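PDB 7D9E: gamma-glutamyltransferase 1 Threonine peptidase. MEROPS family T03 from Pseudomonas nitroreducens, which transfers gamma-glutamyl groups from donors such as glutamine to acceptor amines or water, and is probably of use in theanine synthesis. Local coordinates for residues 65-70 with 154-159; 272-277 with 308-313. All blocks are in the same frame, centred on the assembly; numbering follows the deposited sequence.

Interaction 1 of 2, residues 65-70 with 154-159; sequences AVTYPE and IGYAQT
Val66 pushes one methyl, CG1, against the backbone of the helix that carries Tyr156 and Ala157. The methyl sits 3.5 Å from Ala157 N and 3.6 Å from Tyr156 C, so it bears on the peptide group joining the two residues more closely than on either side chain. With CG1 anti to the backbone N (chi1 178°), the isopropyl group is spread so that both methyls face the second helix. CG1 also touches the CB atoms of Tyr156 and Ala157, while CG2 meets Ala157 CB at 4.1 Å. The small Ala157 is consistent with the close approach of the backbones, the CA atoms of Val66 and Ala157 being 5.9 Å apart.

The contact joins the C-terminal end of helix 53-67 to the last turns of helix 146-159 in the large subunit of this gamma-glutamyltranspeptidase, whose Ntn-hydrolase fold is completed by the other subunit, and no hydrogen bond crosses between the two segments. Leu206 of helix 200-212 also packs on Val66, and Ala203 of the same helix on Ala157, adding a third helix to this apolar cluster.

Thr67 approaches Tyr156 at a slant with its methyl. CG2 is 4.0 Å from both CB and CG of the tyrosine, at the root of the ring. With chi1 at 68°, CG2 stands anti to the carbonyl carbon and reaches the tyrosine, while OG1 hydrogen-bonds to Asp36 OD2, separating the polar and apolar branches of one side chain. From its CB the tyrosine leads away from residues 65-70 to pack on Lys41 and Val42 of helix 37-48, and its ring meets that of Tyr38 with the planes about 60° apart.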
loop_
_atom_site.group_PDB
_atom_site.type_symbol
_atom_site.label_atom_id
_atom_site.label_comp_id
_atom_site.label_asym_id
_atom_site.label_seq_id
_atom_site.Cartn_x
_atom_site.Cartn_y
_atom_site.Cartn_z
ATOM N N ALA A 65 8.765 8.403 7.819
ATOM C CA ALA A 65 8.868 7.589 9.022
ATOM C C ALA A 65 8.886 8.450 10.277
ATOM O O ALA A 65 8.587 7.951 11.374
ATOM C CB ALA A 65 10.121 6.727 8.933
ATOM N N VAL A 66 9.213 9.735 10.129
ATOM C CA VAL A 66 9.138 10.707 11.205
ATOM C C VAL A 66 7.819 11.473 11.179
ATOM O O VAL A 66 7.127 11.569 12.195
ATOM C CB VAL A 66 10.337 11.675 11.126
ATOM C CG1 VAL A 66 10.235 12.718 12.229
ATOM C CG2 VAL A 66 11.652 10.920 11.204
ATOM N N THR A 67 7.454 12.031 10.025
ATOM C CA THR A 67 6.347 12.974 9.946
ATOM C C THR A 67 4.997 12.330 9.694
ATOM O O THR A 67 3.981 13.012 9.863
ATOM C CB THR A 67 6.606 14.042 8.867
ATOM O OG1 THR A 67 6.575 13.432 7.570
ATOM C CG2 THR A 67 7.953 14.723 9.099
ATOM N N TYR A 68 4.955 11.041 9.313
ATOM C CA TYR A 68 3.649 10.525 8.937
ATOM C C TYR A 68 3.671 9.143 9.688
ATOM O O TYR A 68 3.488 8.094 9.062
ATOM C CB TYR A 68 3.641 10.257 7.471
ATOM C CG TYR A 68 2.296 10.207 6.768
ATOM C CD1 TYR A 68 1.758 11.386 6.302
ATOM C CD2 TYR A 68 1.488 9.104 6.761
ATOM C CE1 TYR A 68 0.554 11.428 5.652
ATOM C CE2 TYR A 68 0.226 9.145 6.148
ATOM C CZ TYR A 68 -0.224 10.326 5.607
ATOM O OH TYR A 68 -1.459 10.445 5.001
ATOM N N PRO A 69 3.905 9.129 11.010
ATOM C CA PRO A 69 4.124 7.847 11.717
ATOM C C PRO A 69 2.925 6.901 11.724
ATOM O O PRO A 69 3.081 5.713 12.092
ATOM C CB PRO A 69 4.454 8.289 13.152
ATOM C CG PRO A 69 3.845 9.644 13.279
ATOM C CD PRO A 69 4.042 10.274 11.915
ATOM N N GLU A 70 1.738 7.374 11.358
ATOM C CA GLU A 70 0.616 6.458 11.226
ATOM C C GLU A 70 0.875 5.402 10.162
ATOM O O GLU A 70 0.249 4.332 10.198
ATOM C CB GLU A 70 -0.670 7.235 10.952
ATOM C CG GLU A 70 -0.669 8.108 9.713
ATOM C CD GLU A 70 -0.236 9.552 9.956
ATOM O OE1 GLU A 70 0.795 9.772 10.643
ATOM O OE2 GLU A 70 -0.949 10.464 9.461
ATOM N N ILE A 154 16.391 12.985 10.169
ATOM C CA ILE A 154 16.936 13.214 11.503
ATOM C C ILE A 154 16.513 14.584 12.015
ATOM O O ILE A 154 16.147 14.743 13.186
ATOM C CB ILE A 154 18.466 13.063 11.482
ATOM C CG1 ILE A 154 18.849 11.605 11.224
ATOM C CG2 ILE A 154 19.076 13.537 12.787
ATOM C CD1 ILE A 154 20.270 11.451 10.712
ATOM N N GLY A 155 16.557 15.593 11.141
ATOM C CA GLY A 155 16.188 16.937 11.554
ATOM C C GLY A 155 14.736 17.048 11.973
ATOM O O GLY A 155 14.433 17.663 12.992
ATOM N N TYR A 156 13.826 16.430 11.209
ATOM C CA TYR A 156 12.411 16.464 11.586
ATOM C C TYR A 156 12.173 15.728 12.892
ATOM O O TYR A 156 11.313 16.136 13.686
ATOM C CB TYR A 156 11.505 15.913 10.475
ATOM C CG TYR A 156 11.319 16.885 9.336
ATOM C CD1 TYR A 156 10.702 18.118 9.540
ATOM C CD2 TYR A 156 11.789 16.585 8.075
ATOM C CE1 TYR A 156 10.552 19.013 8.508
ATOM C CE2 TYR A 156 11.641 17.494 7.020
ATOM C CZ TYR A 156 11.021 18.685 7.250
ATOM O OH TYR A 156 10.871 19.588 6.227
ATOM N N ALA A 157 12.954 14.674 13.172
ATOM C CA ALA A 157 12.806 13.995 14.454
ATOM C C ALA A 157 13.328 14.855 15.594
ATOM O O ALA A 157 12.701 14.933 16.658
ATOM C CB ALA A 157 13.542 12.650 14.431
ATOM N N GLN A 158 14.464 15.531 15.392
ATOM C CA GLN A 158 15.064 16.337 16.449
ATOM C C GLN A 158 14.259 17.597 16.759
ATOM O O GLN A 158 14.042 17.924 17.932
ATOM C CB GLN A 158 16.484 16.755 16.035
ATOM C CG GLN A 158 17.490 15.645 16.086
ATOM C CD GLN A 158 18.808 16.041 15.451
ATOM O OE1 GLN A 158 18.920 17.096 14.812
ATOM N NE2 GLN A 158 19.806 15.193 15.616
ATOM N N THR A 159 13.877 18.357 15.728
ATOM C CA THR A 159 13.307 19.684 15.924
ATOM C C THR A 159 11.826 19.770 15.596
ATOM O O THR A 159 11.213 20.809 15.869
ATOM C CB THR A 159 14.080 20.750 15.125
ATOM O OG1 THR A 159 14.101 20.420 13.736
ATOM C CG2 THR A 159 15.518 20.850 15.626
#

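Interaction 2 of 2, residues 272-277 with 308-313; sequences GIALAQ and KRVFAD
Ala274 and Val310 meet where helices 271-284 and 297-317 of this subunit pack as a nearly antiparallel pair, their short segments running at 150° with axes 9.9 Å apart. The apolar part is small: Ala274 CB touches Val310 CG1 at 3.6 Å. The other valine methyl, CG2, lies along Gln277, 3.9 Å from its CB; the glutamine and valine side chains run alongside one another with opposite headings.

The polar part centres on the Gln277 amide, carried across by an extended chain (chi2 -177°). NE2 donates to Asp313 OD2 over 3.1 Å, a bent bond taken on the anti lone pair, with amide and carboxylate planes 72° apart; NE2 also bonds to Leu331 O. Asp313 is held by Tyr336 through OD2 and by a salt bridge from Arg340 to OD1. A leucine in place of Gln277 would probably leave Asp313 OD2 and the carbonyl of Leu331 without this shared donor and disturb the nearby waters.

Water adds a further link: one molecule donates to both Gln277 OE1 and Val310 O, each at 2.9 Å.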
loop_
_atom_site.group_PDB
_atom_site.type_symbol
_atom_site.label_atom_id
_atom_site.label_comp_id
_atom_site.label_asym_id
_atom_site.label_seq_id
_atom_site.Cartn_x
_atom_site.Cartn_y
_atom_site.Cartn_z
ATOM N N GLY A 272 -1.216 -6.926 -8.601
ATOM C CA GLY A 272 -0.836 -7.138 -9.995
ATOM C C GLY A 272 -1.813 -8.040 -10.721
ATOM O O GLY A 272 -2.277 -7.720 -11.833
ATOM N N ILE A 273 -2.100 -9.203 -10.127
ATOM C CA ILE A 273 -3.072 -10.122 -10.696
ATOM C C ILE A 273 -4.436 -9.456 -10.776
ATOM O O ILE A 273 -5.119 -9.541 -11.810
ATOM C CB ILE A 273 -3.093 -11.437 -9.894
ATOM C CG1 ILE A 273 -1.764 -12.173 -10.115
ATOM C CG2 ILE A 273 -4.289 -12.308 -10.277
ATOM C CD1 ILE A 273 -1.532 -13.307 -9.151
ATOM N N ALA A 274 -4.843 -8.772 -9.703
ATOM C CA ALA A 274 -6.125 -8.077 -9.727
ATOM C C ALA A 274 -6.193 -7.073 -10.869
ATOM O O ALA A 274 -7.177 -7.048 -11.613
ATOM C CB ALA A 274 -6.395 -7.390 -8.394
ATOM N N LEU A 275 -5.174 -6.216 -11.012
ATOM C CA LEU A 275 -5.208 -5.226 -12.089
ATOM C C LEU A 275 -5.182 -5.881 -13.464
ATOM O O LEU A 275 -5.853 -5.408 -14.385
ATOM C CB LEU A 275 -4.072 -4.209 -11.936
ATOM C CG LEU A 275 -4.336 -3.196 -10.819
ATOM C CD1 LEU A 275 -3.069 -2.509 -10.384
ATOM C CD2 LEU A 275 -5.352 -2.172 -11.286
ATOM N N ALA A 276 -4.413 -6.965 -13.631
ATOM C CA ALA A 276 -4.415 -7.651 -14.923
ATOM C C ALA A 276 -5.823 -8.130 -15.259
ATOM O O ALA A 276 -6.293 -7.976 -16.396
ATOM C CB ALA A 276 -3.434 -8.824 -14.881
ATOM N N GLN A 277 -6.545 -8.624 -14.240
ATOM C CA GLN A 277 -7.908 -9.097 -14.452
ATOM C C GLN A 277 -8.885 -7.942 -14.634
ATOM O O GLN A 277 -9.765 -8.001 -15.505
ATOM C CB GLN A 277 -8.338 -9.986 -13.289
ATOM C CG GLN A 277 -7.569 -11.306 -13.245
ATOM C CD GLN A 277 -8.047 -12.221 -12.142
ATOM O OE1 GLN A 277 -8.811 -11.826 -11.273
ATOM N NE2 GLN A 277 -7.582 -13.465 -12.162
ATOM N N LYS A 308 -16.287 -8.850 -8.277
ATOM C CA LYS A 308 -16.731 -10.117 -7.710
ATOM C C LYS A 308 -15.785 -11.246 -8.093
ATOM O O LYS A 308 -15.408 -12.075 -7.253
ATOM C CB LYS A 308 -18.137 -10.446 -8.204
ATOM C CG LYS A 308 -19.263 -9.804 -7.382
ATOM C CD LYS A 308 -20.599 -10.182 -7.987
ATOM C CE LYS A 308 -21.742 -10.185 -6.972
ATOM N NZ LYS A 308 -21.945 -8.836 -6.333
ATOM N N ARG A 309 -15.414 -11.306 -9.381
ATOM C CA ARG A 309 -14.597 -12.410 -9.875
ATOM C C ARG A 309 -13.153 -12.260 -9.415
ATOM O O ARG A 309 -12.497 -13.252 -9.080
ATOM C CB ARG A 309 -14.681 -12.472 -11.401
ATOM C CG ARG A 309 -15.891 -13.233 -11.925
ATOM C CD ARG A 309 -17.127 -12.343 -11.904
ATOM N NE ARG A 309 -18.341 -13.111 -12.161
ATOM C CZ ARG A 309 -19.556 -12.581 -12.249
ATOM N NH1 ARG A 309 -19.712 -11.280 -12.107
ATOM N NH2 ARG A 309 -20.610 -13.361 -12.453
ATOM N N VAL A 310 -12.649 -11.033 -9.389
ATOM C CA VAL A 310 -11.295 -10.756 -8.918
ATOM C C VAL A 310 -11.130 -11.198 -7.474
ATOM O O VAL A 310 -10.140 -11.847 -7.105
ATOM C CB VAL A 310 -10.985 -9.259 -9.096
ATOM C CG1 VAL A 310 -9.679 -8.887 -8.402
ATOM C CG2 VAL A 310 -10.937 -8.919 -10.554
ATOM N N PHE A 311 -12.098 -10.853 -6.615
ATOM C CA PHE A 311 -11.938 -11.205 -5.213
ATOM C C PHE A 311 -12.184 -12.685 -4.970
ATOM O O PHE A 311 -11.629 -13.246 -4.018
ATOM C CB PHE A 311 -12.810 -10.326 -4.332
ATOM C CG PHE A 311 -12.156 -9.011 -4.008
ATOM C CD1 PHE A 311 -11.292 -8.911 -2.930
ATOM C CD2 PHE A 311 -12.359 -7.896 -4.815
ATOM C CE1 PHE A 311 -10.659 -7.712 -2.642
ATOM C CE2 PHE A 311 -11.715 -6.680 -4.527
ATOM C CZ PHE A 311 -10.883 -6.596 -3.439
ATOM N N ALA A 312 -12.992 -13.339 -5.810
ATOM C CA ALA A 312 -13.116 -14.792 -5.685
ATOM C C ALA A 312 -11.768 -15.478 -5.880
ATOM O O ALA A 312 -11.408 -16.388 -5.117
ATOM C CB ALA A 312 -14.129 -15.337 -6.693
ATOM N N ASP A 313 -11.011 -15.052 -6.897
ATOM C CA ASP A 313 -9.713 -15.651 -7.182
ATOM C C ASP A 313 -8.689 -15.289 -6.112
ATOM O O ASP A 313 -7.864 -16.132 -5.713
ATOM C CB ASP A 313 -9.196 -15.163 -8.534
ATOM C CG ASP A 313 -9.907 -15.788 -9.714
ATOM O OD1 ASP A 313 -10.817 -16.616 -9.508
ATOM O OD2 ASP A 313 -9.536 -15.457 -10.867
HETATM O O HOH W 1 -7.677 -11.783 -8.615
HETATM O O HOH W 2 -11.196 -13.676 -12.104
#

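In the fold
Both contacts are buried helix-to-helix joints, yet they share no element and lie on opposite sides of the chain's centre, with their own centres about 37 Å apart. Interaction 1 is apolar across its segments, pressing methyls on a backbone; its polar groups turn to neighbours such as Asp36. Interaction 2 combines a small apolar patch with a direct amide-carboxylate bond and a water bridge. In interaction 2 the side chain of Ala274 lies about 11 Å from the bound DON. The other chain of the assembly reaches both regions: its Arg186 pairs with Glu70, and its Asp132 with Lys308.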